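Local structure of tartronate semialdehyde reductase (Salmonella typhimurium, 1VPD) at residues Gly17-Lys22 with Lys131-Thr136; Val78-Gly81 with Ile85-Gly88; Glu119-Pro124 with Lys145-Lys150; Asn202-Tyr207 with Met226-Asn231; Lys243-Ala248 with Pro260-Val265. The protein probably catalyses the NAD(P)H-dependent reduction of tartronate semialdehyde to D-glycerate, the last step from galactarate to D-glycerate. All coordinates share one frame; numbering follows the deposited sequence. Where two conformers were deposited one is given.

From the N terminus, the chain first enters the nucleotide-binding domain, where G17-K22 opens the loop that contact 1 closes 109 residues later at K131-T136, joining helix 17-26 to helix 128-134. Nested inside that loop, contact 2 closes a short turn between helices 72-80 and 85-88. Contact 3 crosses contact 1, since E119-P124 precedes K131-T136 and K145-K150 follows it; it packs helix 145-156 on strand 119-126 of the same domain. Contacts 4 and 5 come later, in series, in the helical C-terminal part. The first joins helices 203-210 and 218-228, the second helices 238-255 and 260-274. The centres of contacts 2 and 4 lie about 46 Å apart.

Contact 1. Residues Gly17-Lys22 with Lys131-Thr136; sequences GKPMSK and KAIDGT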
# COMPACT_ATOMS: atom_id res chain seq x y z
N GLY A 17 -0.18 2.87 -7.73
CA GLY A 17 0.60 2.39 -8.87
C GLY A 17 0.80 3.43 -9.97
O GLY A 17 1.88 3.54 -10.54
N LYS A 18 -0.26 4.15 -10.29
CA LYS A 18 -0.17 5.13 -11.38
C LYS A 18 0.92 6.19 -11.13
O LYS A 18 1.83 6.33 -11.95
CB LYS A 18 -1.52 5.76 -11.68
CG LYS A 18 -1.48 6.71 -12.87
CD LYS A 18 -2.87 6.95 -13.41
CE LYS A 18 -3.54 8.06 -12.71
NZ LYS A 18 -4.75 8.48 -13.49
N PRO A 19 0.87 6.93 -10.02
CA PRO A 19 1.94 7.91 -9.76
C PRO A 19 3.33 7.30 -9.61
O PRO A 19 4.32 7.96 -9.97
CB PRO A 19 1.49 8.63 -8.48
CG PRO A 19 0.46 7.73 -7.87
CD PRO A 19 -0.21 7.01 -9.01
N MSE A 20 3.43 6.09 -9.07
CA MSE A 20 4.69 5.41 -8.96
C MSE A 20 5.30 5.15 -10.36
O MSE A 20 6.47 5.44 -10.59
CB MSE A 20 4.50 4.10 -8.20
CG MSE A 20 4.25 4.36 -6.70
SE MSE A 20 3.54 2.76 -5.81
CE MSE A 20 5.18 1.77 -5.60
N SER A 21 4.48 4.64 -11.26
CA SER A 21 4.92 4.38 -12.63
C SER A 21 5.38 5.67 -13.31
O SER A 21 6.39 5.67 -14.04
CB SER A 21 3.83 3.67 -13.45
OG SER A 21 2.75 4.51 -13.79
N LYS A 22 4.67 6.77 -13.05
CA LYS A 22 5.04 8.06 -13.64
C LYS A 22 6.37 8.57 -13.09
O LYS A 22 7.17 9.14 -13.83
CB LYS A 22 3.92 9.09 -13.46
CG LYS A 22 2.71 8.78 -14.30
CD LYS A 22 1.72 9.89 -14.19
CE LYS A 22 0.48 9.59 -14.98
NZ LYS A 22 -0.61 10.53 -14.63
N LYS A 131 2.53 10.76 -1.03
CA LYS A 131 3.93 10.39 -1.14
C LYS A 131 4.22 9.45 -2.32
O LYS A 131 5.37 9.36 -2.77
CB LYS A 131 4.44 9.79 0.17
CG LYS A 131 4.45 10.80 1.33
CD LYS A 131 5.19 10.24 2.54
CE LYS A 131 5.38 11.29 3.62
NZ LYS A 131 6.53 12.19 3.29
N ALA A 132 3.20 8.74 -2.80
CA ALA A 132 3.31 8.01 -4.06
C ALA A 132 3.52 9.02 -5.18
O ALA A 132 4.38 8.84 -6.04
CB ALA A 132 2.06 7.19 -4.31
N ILE A 133 2.76 10.11 -5.12
CA ILE A 133 2.85 11.18 -6.14
C ILE A 133 4.21 11.86 -6.11
O ILE A 133 4.87 11.96 -7.15
CB ILE A 133 1.69 12.19 -5.98
CG1 ILE A 133 0.36 11.55 -6.37
CG2 ILE A 133 1.95 13.48 -6.81
CD1 ILE A 133 -0.86 12.28 -5.90
N ASP A 134 4.68 12.28 -4.93
CA ASP A 134 5.92 13.05 -4.86
C ASP A 134 7.20 12.21 -4.74
O ASP A 134 8.31 12.75 -4.72
CB ASP A 134 5.82 14.16 -3.81
CG ASP A 134 6.00 13.68 -2.39
OD1 ASP A 134 6.26 12.48 -2.16
OD2 ASP A 134 5.94 14.48 -1.42
N GLY A 135 7.04 10.89 -4.73
CA GLY A 135 8.16 9.99 -4.75
C GLY A 135 8.96 9.85 -3.47
O GLY A 135 10.14 9.55 -3.53
N THR A 136 8.31 10.04 -2.31
CA THR A 136 8.97 9.97 -1.02
C THR A 136 8.47 8.80 -0.17
O THR A 136 8.70 8.78 1.05
CB THR A 136 8.79 11.28 -0.23
OG1 THR A 136 7.40 11.55 -0.01
CG2 THR A 136 9.31 12.49 -1.03
O HOH W 1 4.04 10.77 -9.62
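P19 sets CB and CG of its ring against I133 and A132, the side chains of P19 and I133 meeting at a slant. Its CB comes within 3.7 Å of I133 CA and lies 3.8 Å from I133 CG1, while its CG turns to the methyl group of A132, 3.9 Å from A132 CB. The CB of I133 points away from helix 17-26, yet its first torsion (chi1 -69°) sets CG1 beside the backbone N and brings that methylene back to the proline. Next to P19, the selenomethionine M20 adds a looser touch, its CG standing 4.3 Å from A132 CB; its side chain also meets F10, M68 and L137.

One water completes the join. It donates to P19 O at 2.8 Å and to I133 O at 2.9 Å, bridging two main-chain carbonyls that cannot bond to each other.

G17-K22 lies in the segment predicted to bind NAD(+), G17 being probably the last glycine of its GxGxxG pattern, and helix 17-26 is the first helix of the Rossmann fold. The chemistry is thus mostly apolar, a proline ring against aliphatic carbon, with a single water supplying the protons that link two acceptors across the seam.

Contact 2. Residues Val78-Gly81 with Ile85-Gly88; sequences VALG and IIEG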
# COMPACT_ATOMS: atom_id res chain seq x y z
N VAL A 78 -2.26 -12.61 -11.60
CA VAL A 78 -1.34 -11.93 -12.50
C VAL A 78 -0.01 -12.69 -12.64
O VAL A 78 0.56 -12.79 -13.75
CB VAL A 78 -1.11 -10.47 -12.06
CG1 VAL A 78 0.13 -9.87 -12.71
CG2 VAL A 78 -2.34 -9.62 -12.37
N ALA A 79 0.50 -13.22 -11.54
CA ALA A 79 1.81 -13.84 -11.52
C ALA A 79 1.77 -15.28 -12.03
O ALA A 79 2.70 -15.70 -12.73
CB ALA A 79 2.43 -13.79 -10.12
N LEU A 80 0.72 -16.02 -11.67
CA LEU A 80 0.69 -17.47 -11.86
C LEU A 80 -0.42 -17.99 -12.76
O LEU A 80 -0.40 -19.15 -13.16
CB LEU A 80 0.55 -18.16 -10.49
CG LEU A 80 1.55 -17.76 -9.42
CD1 LEU A 80 1.29 -18.58 -8.17
CD2 LEU A 80 2.97 -17.96 -9.90
N GLY A 81 -1.37 -17.13 -13.08
CA GLY A 81 -2.61 -17.56 -13.72
C GLY A 81 -2.46 -17.64 -15.23
O GLY A 81 -1.37 -17.49 -15.76
N ILE A 85 2.46 -13.83 -15.58
CA ILE A 85 3.89 -13.61 -15.66
C ILE A 85 4.65 -14.91 -15.88
O ILE A 85 5.56 -14.97 -16.71
CB ILE A 85 4.40 -12.90 -14.39
CG1 ILE A 85 3.84 -11.47 -14.33
CG2 ILE A 85 5.92 -12.89 -14.33
CD1 ILE A 85 4.10 -10.75 -13.01
N ILE A 86 4.25 -15.95 -15.16
CA ILE A 86 4.98 -17.21 -15.17
C ILE A 86 4.99 -17.86 -16.56
O ILE A 86 5.91 -18.60 -16.88
CB ILE A 86 4.45 -18.17 -14.09
CG1 ILE A 86 5.49 -19.27 -13.79
CG2 ILE A 86 3.10 -18.77 -14.49
CD1 ILE A 86 5.15 -20.08 -12.54
N GLU A 87 3.97 -17.57 -17.37
CA GLU A 87 3.87 -18.14 -18.72
C GLU A 87 4.77 -17.43 -19.74
O GLU A 87 5.03 -17.98 -20.82
CB GLU A 87 2.41 -18.15 -19.20
CG GLU A 87 1.49 -18.97 -18.31
CD GLU A 87 0.06 -19.09 -18.82
OE1 GLU A 87 -0.29 -18.48 -19.85
OE2 GLU A 87 -0.74 -19.82 -18.19
N GLY A 88 5.25 -16.22 -19.41
CA GLY A 88 6.12 -15.47 -20.30
C GLY A 88 7.54 -15.22 -19.83
O GLY A 88 8.40 -14.78 -20.60
O HOH W 2 -0.46 -20.48 -15.61
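A tight helix-to-helix turn within the Rossmann-type domain forms this contact: helix 72-80 ends at L80, and the short, weakly bonded helical turn 85-88 folds back on its last residues. Two main-chain hydrogen bonds hold the turn. I85 N donates to V78 O at 2.8 Å, nearly straight at 161°; I86 N donates to A79 O at 2.9 Å and is more bent. Two successive carbonyls at the C-terminal end of helix 72-80 are therefore taken up by two successive amides of the following segment.

Side chains pack beside these bonds and probably screen them in part. I85 reaches back along the helix, its CG1 3.6 Å from V78 O and its CD1 4.1 Å from V78 CG1. I86 points toward the helix and presses its CB to 3.3 Å from A79 O. With its CG1 anti to the backbone N (chi1 -161°), its CD1 extends to meet L80 CD2 at 4.0 Å. I85 continues onto I65 and T67 of strand 64-67, whereas L80 and I86 both rest on L113 of helix 103-114.

At the outer end, water 2 lies 2.8 Å from L80 O and within hydrogen-bonding distance of E87 OE2. The carboxylate comes near G81 O as well, but both are acceptors. The chemistry implies a turn fixed chiefly by its main chain, with branched aliphatic groups packed beside the two bonds and a hydrated acidic group at the margin.

Contact 3. Residues Glu119-Pro124 with Lys145-Lys150; sequences EMLDAP and KAIFDK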
# COMPACT_ATOMS: atom_id res chain seq x y z
N GLU A 119 12.83 -15.01 -10.02
CA GLU A 119 13.18 -14.48 -8.70
C GLU A 119 12.09 -13.53 -8.24
O GLU A 119 11.31 -13.05 -9.06
CB GLU A 119 14.47 -13.68 -8.77
CG GLU A 119 15.63 -14.38 -9.47
CD GLU A 119 16.44 -15.27 -8.57
OE1 GLU A 119 16.04 -15.52 -7.40
OE2 GLU A 119 17.49 -15.73 -9.06
N MSE A 120 12.06 -13.23 -6.95
CA MSE A 120 11.00 -12.37 -6.40
C MSE A 120 11.46 -11.60 -5.17
O MSE A 120 12.16 -12.14 -4.30
CB MSE A 120 9.76 -13.20 -6.04
CG MSE A 120 8.60 -12.36 -5.53
SE MSE A 120 7.07 -13.47 -5.20
CE MSE A 120 5.91 -12.25 -4.32
N LEU A 121 11.09 -10.32 -5.13
CA LEU A 121 11.15 -9.51 -3.92
C LEU A 121 9.73 -9.13 -3.52
O LEU A 121 8.90 -8.83 -4.38
CB LEU A 121 11.93 -8.22 -4.13
CG LEU A 121 13.39 -8.30 -4.62
CD1 LEU A 121 13.90 -6.91 -4.92
CD2 LEU A 121 14.21 -8.97 -3.57
N ASP A 122 9.46 -9.11 -2.21
CA ASP A 122 8.25 -8.48 -1.69
C ASP A 122 8.62 -7.11 -1.14
O ASP A 122 9.33 -7.01 -0.14
CB ASP A 122 7.48 -9.35 -0.68
CG ASP A 122 8.24 -9.67 0.60
OD1 ASP A 122 9.41 -10.12 0.54
OD2 ASP A 122 7.70 -9.57 1.74
N ALA A 123 8.18 -6.06 -1.84
CA ALA A 123 8.58 -4.68 -1.57
C ALA A 123 7.38 -3.74 -1.43
O ALA A 123 7.24 -2.77 -2.20
CB ALA A 123 9.51 -4.19 -2.67
N PRO A 124 6.51 -3.99 -0.45
CA PRO A 124 5.39 -3.09 -0.18
C PRO A 124 5.88 -1.73 0.31
O PRO A 124 7.05 -1.52 0.66
CB PRO A 124 4.59 -3.83 0.91
CG PRO A 124 5.58 -4.72 1.57
CD PRO A 124 6.53 -5.14 0.48
N LYS A 145 19.43 -10.65 -0.85
CA LYS A 145 20.17 -9.40 -0.83
C LYS A 145 20.74 -9.00 -2.20
O LYS A 145 20.77 -7.83 -2.53
CB LYS A 145 21.31 -9.45 0.19
CG LYS A 145 22.07 -8.12 0.36
CD LYS A 145 21.13 -6.92 0.60
CE LYS A 145 21.75 -5.85 1.51
NZ LYS A 145 22.35 -4.70 0.76
N ALA A 146 21.21 -9.98 -2.96
CA ALA A 146 21.81 -9.68 -4.26
C ALA A 146 20.78 -9.08 -5.19
O ALA A 146 21.11 -8.17 -5.94
CB ALA A 146 22.39 -10.91 -4.89
N ILE A 147 19.55 -9.57 -5.12
CA ILE A 147 18.47 -9.09 -5.96
C ILE A 147 18.01 -7.71 -5.47
O ILE A 147 17.80 -6.80 -6.27
CB ILE A 147 17.30 -10.11 -6.00
CG1 ILE A 147 17.78 -11.51 -6.43
CG2 ILE A 147 16.17 -9.62 -6.89
CD1 ILE A 147 18.26 -11.60 -7.84
N PHE A 148 17.89 -7.56 -4.15
CA PHE A 148 17.66 -6.24 -3.56
C PHE A 148 18.68 -5.21 -4.07
O PHE A 148 18.32 -4.12 -4.52
CB PHE A 148 17.71 -6.34 -2.03
CG PHE A 148 17.58 -5.02 -1.33
CD1 PHE A 148 16.31 -4.53 -0.96
CD2 PHE A 148 18.70 -4.24 -1.05
CE1 PHE A 148 16.20 -3.29 -0.35
CE2 PHE A 148 18.58 -3.02 -0.45
CZ PHE A 148 17.32 -2.54 -0.09
N ASP A 149 19.96 -5.55 -3.99
CA ASP A 149 21.03 -4.63 -4.37
C ASP A 149 20.95 -4.28 -5.85
O ASP A 149 21.12 -3.13 -6.23
CB ASP A 149 22.41 -5.23 -4.06
CG ASP A 149 22.75 -5.21 -2.60
OD1 ASP A 149 22.09 -4.48 -1.81
OD2 ASP A 149 23.68 -5.90 -2.14
N LYS A 150 20.62 -5.27 -6.68
CA LYS A 150 20.55 -5.06 -8.12
C LYS A 150 19.45 -4.08 -8.51
O LYS A 150 19.63 -3.30 -9.43
CB LYS A 150 20.37 -6.39 -8.84
CG LYS A 150 20.35 -6.24 -10.35
CD LYS A 150 20.44 -7.58 -11.02
CE LYS A 150 20.63 -7.40 -12.52
NZ LYS A 150 20.66 -8.71 -13.20
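The first torsion of I147 (chi1 -55°) places CG2 anti to the backbone N and CG1 beside it, and the next torsion places CD1, so that the residue meets strand 119-126 with two separate methyl groups. L121, pointing toward the helix with CG beside its own backbone N, receives CG2. In E119 the first torsion sets CG, and the bend at the second (chi2 -86°) turns CD so that both carbons stand equally far from I147 CD1.

L121 makes the closer of these meetings. I147 CG2 rests 3.8 Å from L121 CG and fits against the fork of the leucine, lying 3.9 Å from L121 CD2 and 4.0 Å from L121 CD1. The fork also extends past I147 to the next residue of the helix, with L121 CD2 4.0 Å from F148 N. At E119 the side chains run about perpendicular, and I147 CD1 sits 4.2 Å from both E119 CG and E119 CD. Here the glutamate takes part through carbon rather than charge. One isoleucine thus touches, through CG2 and CD1, residues i and i+2 of a strand, both with CB toward the helix.

The helix packs on one face of the sheet of the Rossmann-type nucleotide-binding domain; segments 119-122 and 145-150 run at 75°, their axes 8.9 Å apart at closest approach. Around them the packing continues: I147 also touches V94 on strand 94-97, which pairs with E119 and L121 through main-chain hydrogen bonds. M155, a later residue of helix 145-156, meets L121 and F148. On the other face of strand 119-126, M120 turns away and packs on I109 and L113 of helix 103-114.

Contact 4. Residues Asn202-Tyr207 with Met226-Asn231; sequences NPDLVY and MVMDRN
In the helical C-terminal domain the start of helix 203-210 faces the last turn of helix 218-228, with the CA atoms of D204 and M228 7.6 Å apart as the nearest pair. M228, a selenomethionine, spans that gap. Its chain, extended at chi2 (-172°), carries SE to 3.5 Å from D204 CA, and the bend at chi3 (-73°) swings CE toward Y207. The side chains of D204 and M228 cross at about a right angle, with M228 SE 3.8 Å from D204 CB. Further along, M228 CE comes to 4.0 Å from Y207 CD2, while P203 CB touches SE more loosely.

Both helix ends are finished by recognised motifs. N202 is the N-cap: its OD1 accepts from L205 N at 3.3 Å, with a weak bond from D204 N. R230 closes the other helix in a Schellman motif, where N231 N donates to M226 O at 2.8 Å.

D204 OD2 forms a salt bridge with R299, and Y207 OH bonds to D221. One long, polarisable side chain thus supplies the apolar join, and the charge of D204 is probably balanced by R299, which also pairs with D229.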
# COMPACT_ATOMS: atom_id res chain seq x y z
N ASN A 202 -12.21 23.84 19.84
CA ASN A 202 -12.17 23.73 18.41
C ASN A 202 -11.04 22.81 17.96
O ASN A 202 -9.89 23.06 18.33
CB ASN A 202 -11.97 25.12 17.82
CG ASN A 202 -11.96 25.11 16.32
OD1 ASN A 202 -10.97 24.77 15.71
ND2 ASN A 202 -13.09 25.49 15.71
N PRO A 203 -11.33 21.75 17.20
CA PRO A 203 -10.28 20.78 16.85
C PRO A 203 -9.19 21.32 15.93
O PRO A 203 -8.07 20.80 15.93
CB PRO A 203 -11.06 19.62 16.19
CG PRO A 203 -12.37 20.23 15.71
CD PRO A 203 -12.66 21.34 16.69
N ASP A 204 -9.47 22.36 15.16
CA ASP A 204 -8.41 22.95 14.35
C ASP A 204 -7.37 23.63 15.25
O ASP A 204 -6.18 23.53 14.99
CB ASP A 204 -9.03 23.96 13.36
CG ASP A 204 -8.16 24.24 12.16
OD1 ASP A 204 -6.96 23.85 12.12
OD2 ASP A 204 -8.63 24.89 11.19
N LEU A 205 -7.80 24.29 16.32
CA LEU A 205 -6.87 24.86 17.28
C LEU A 205 -6.10 23.74 18.02
O LEU A 205 -4.90 23.86 18.25
CB LEU A 205 -7.60 25.76 18.27
CG LEU A 205 -8.32 26.96 17.67
CD1 LEU A 205 -8.99 27.76 18.78
CD2 LEU A 205 -7.35 27.83 16.89
N VAL A 206 -6.77 22.62 18.31
CA VAL A 206 -6.09 21.47 18.92
C VAL A 206 -4.99 20.96 17.98
O VAL A 206 -3.84 20.81 18.38
CB VAL A 206 -7.08 20.32 19.25
CG1 VAL A 206 -6.30 19.03 19.65
CG2 VAL A 206 -8.07 20.75 20.34
N TYR A 207 -5.35 20.75 16.71
CA TYR A 207 -4.40 20.31 15.70
C TYR A 207 -3.22 21.26 15.62
O TYR A 207 -2.07 20.83 15.71
CB TYR A 207 -5.08 20.16 14.33
CG TYR A 207 -4.11 19.98 13.20
CD1 TYR A 207 -3.21 18.93 13.17
CD2 TYR A 207 -4.08 20.90 12.14
CE1 TYR A 207 -2.31 18.77 12.14
CE2 TYR A 207 -3.18 20.75 11.10
CZ TYR A 207 -2.30 19.69 11.10
OH TYR A 207 -1.40 19.56 10.05
N MSE A 226 -8.05 16.46 6.28
CA MSE A 226 -9.07 15.75 5.52
C MSE A 226 -10.34 15.59 6.34
O MSE A 226 -11.44 15.86 5.86
CB MSE A 226 -8.56 14.39 5.05
CG MSE A 226 -7.42 14.48 4.05
SE MSE A 226 -6.85 12.74 3.38
CE MSE A 226 -8.49 12.15 2.48
N VAL A 227 -10.21 15.12 7.58
CA VAL A 227 -11.36 14.98 8.45
C VAL A 227 -12.09 16.32 8.61
O VAL A 227 -13.30 16.39 8.46
CB VAL A 227 -10.96 14.43 9.85
CG1 VAL A 227 -12.16 14.43 10.78
CG2 VAL A 227 -10.38 13.04 9.74
N MSE A 228 -11.35 17.37 8.93
CA MSE A 228 -11.98 18.62 9.28
C MSE A 228 -12.65 19.25 8.05
O MSE A 228 -13.68 19.91 8.19
CB MSE A 228 -10.98 19.57 9.94
CG MSE A 228 -10.55 19.09 11.32
SE MSE A 228 -9.48 20.41 12.21
CE MSE A 228 -7.91 20.23 11.20
N ASP A 229 -12.09 18.99 6.87
CA ASP A 229 -12.66 19.47 5.59
C ASP A 229 -13.71 18.54 5.00
O ASP A 229 -14.30 18.83 3.92
CB ASP A 229 -11.54 19.70 4.57
CG ASP A 229 -10.65 20.87 4.93
OD1 ASP A 229 -11.09 21.75 5.69
OD2 ASP A 229 -9.49 20.97 4.54
N ARG A 230 -13.99 17.43 5.68
CA ARG A 230 -14.97 16.43 5.28
C ARG A 230 -14.59 15.81 3.93
O ARG A 230 -15.45 15.48 3.11
CB ARG A 230 -16.39 17.02 5.24
CG ARG A 230 -16.73 17.97 6.41
CD ARG A 230 -16.41 17.37 7.80
NE ARG A 230 -17.20 16.18 8.05
CZ ARG A 230 -16.98 15.32 9.06
NH1 ARG A 230 -15.96 15.51 9.88
NH2 ARG A 230 -17.79 14.30 9.24
N ASN A 231 -13.29 15.66 3.72
CA ASN A 231 -12.76 15.01 2.52
C ASN A 231 -12.35 13.59 2.85
O ASN A 231 -11.27 13.38 3.41
CB ASN A 231 -11.57 15.78 2.00
CG ASN A 231 -10.86 15.07 0.86
OD1 ASN A 231 -11.42 14.15 0.22
ND2 ASN A 231 -9.62 15.44 0.62

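Contact 5. Residues Lys243-Ala248 with Pro260-Val265; sequences KDLANA and PLTAAV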
# COMPACT_ATOMS: atom_id res chain seq x y z
N LYS A 243 -8.38 -5.61 5.03
CA LYS A 243 -7.59 -6.74 4.55
C LYS A 243 -6.21 -6.77 5.21
O LYS A 243 -5.75 -7.84 5.64
CB LYS A 243 -7.50 -6.71 3.02
CG LYS A 243 -6.49 -7.64 2.36
CD LYS A 243 -5.12 -7.01 2.18
CE LYS A 243 -5.13 -5.74 1.32
NZ LYS A 243 -3.74 -5.20 1.06
N ASP A 244 -5.57 -5.61 5.32
CA ASP A 244 -4.26 -5.54 5.98
C ASP A 244 -4.37 -5.92 7.46
O ASP A 244 -3.52 -6.65 7.97
CB ASP A 244 -3.62 -4.17 5.87
CG ASP A 244 -3.13 -3.84 4.47
OD1 ASP A 244 -2.86 -4.78 3.66
OD2 ASP A 244 -3.01 -2.65 4.12
N LEU A 245 -5.38 -5.42 8.17
CA LEU A 245 -5.52 -5.79 9.57
C LEU A 245 -5.87 -7.27 9.75
O LEU A 245 -5.41 -7.89 10.71
CB LEU A 245 -6.52 -4.91 10.33
CG LEU A 245 -6.22 -3.41 10.39
CD1 LEU A 245 -7.10 -2.78 11.47
CD2 LEU A 245 -4.73 -3.11 10.64
N ALA A 246 -6.68 -7.83 8.84
CA ALA A 246 -6.94 -9.26 8.86
C ALA A 246 -5.64 -10.05 8.74
O ALA A 246 -5.43 -11.01 9.48
CB ALA A 246 -7.90 -9.65 7.75
N ASN A 247 -4.77 -9.63 7.83
CA ASN A 247 -3.47 -10.27 7.69
C ASN A 247 -2.61 -10.11 8.95
O ASN A 247 -1.96 -11.07 9.37
CB ASN A 247 -2.74 -9.75 6.45
CG ASN A 247 -3.39 -10.21 5.15
OD1 ASN A 247 -4.15 -11.22 5.12
ND2 ASN A 247 -3.08 -9.53 4.05
N ALA A 248 -2.64 -8.92 9.55
CA ALA A 248 -1.87 -8.68 10.77
C ALA A 248 -2.34 -9.58 11.91
O ALA A 248 -1.54 -10.19 12.62
CB ALA A 248 -1.92 -7.23 11.17
N PRO A 260 -4.10 -6.41 20.80
CA PRO A 260 -5.39 -5.92 21.33
C PRO A 260 -5.92 -4.66 20.65
O PRO A 260 -7.15 -4.57 20.37
CB PRO A 260 -5.10 -5.65 22.81
CG PRO A 260 -3.59 -5.41 22.86
CD PRO A 260 -3.04 -6.37 21.83
N LEU A 261 -5.06 -3.68 20.39
CA LEU A 261 -5.56 -2.42 19.84
C LEU A 261 -5.98 -2.59 18.37
O LEU A 261 -7.02 -2.09 17.95
CB LEU A 261 -4.56 -1.29 20.02
CG LEU A 261 -4.18 -1.04 21.49
CD1 LEU A 261 -3.14 0.07 21.52
CD2 LEU A 261 -5.37 -0.67 22.37
N THR A 262 -5.20 -3.36 17.62
CA THR A 262 -5.53 -3.72 16.25
C THR A 262 -6.85 -4.50 16.21
O THR A 262 -7.72 -4.23 15.37
CB THR A 262 -4.39 -4.56 15.62
OG1 THR A 262 -3.18 -3.80 15.54
CG2 THR A 262 -4.73 -4.95 14.21
N ALA A 263 -7.02 -5.44 17.12
CA ALA A 263 -8.27 -6.20 17.19
C ALA A 263 -9.46 -5.26 17.41
O ALA A 263 -10.51 -5.41 16.76
CB ALA A 263 -8.21 -7.26 18.24
N ALA A 264 -9.29 -4.27 18.28
CA ALA A 264 -10.35 -3.28 18.52
C ALA A 264 -10.62 -2.43 17.30
O ALA A 264 -11.79 -2.24 16.92
CB ALA A 264 -10.03 -2.40 19.72
N VAL A 265 -9.58 -1.91 16.67
CA VAL A 265 -9.79 -1.05 15.49
C VAL A 265 -10.38 -1.83 14.31
O VAL A 265 -11.20 -1.30 13.56
CB VAL A 265 -8.52 -0.26 15.15
CG1 VAL A 265 -8.68 0.48 13.83
CG2 VAL A 265 -8.21 0.69 16.28
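Helix packing in the all-helical C-terminal part, a region related to that of 6-phosphogluconate dehydrogenase, brings helix 238-255 against helix 260-274, which follow each other in the chain. The nearest CA atoms are those of L245 and T262, 7.0 Å apart.

Across the interface the interactions are apolar. L245 points toward the other helix and divides its two methyl groups between two partners one turn apart: L245 CD2 meets T262 CG2 at 4.0 Å, and L245 CD1 meets V265 CG1 at 4.3 Å. T262 takes part through its methyl. Its first torsion (chi1 -63°) puts OG1 beside the backbone N and leaves CG2 anti to that N, where it reaches the leucine. The group is buried, and its apolar packing continues as L245 touches M269 further along helix 260-274, while T262 and V265 rest on the long helix 170-198.

Polar interactions lie on another side of helix 238-255, away from this seam. K243, predicted to bind NAD(+), also donates from NZ to the main-chain oxygen of S100, itself a predicted NAD(+)-binding residue, and D244 OD2 accepts from Q179 of helix 170-198. Through its lysine, the same helix that packs on 260-274 reaches toward the predicted cofactor site. Between K243 and D244 runs a salt bridge in which K243 NZ stands 2.8 Å from D244 OD1, approaching from above the carboxylate, 37° out of its plane.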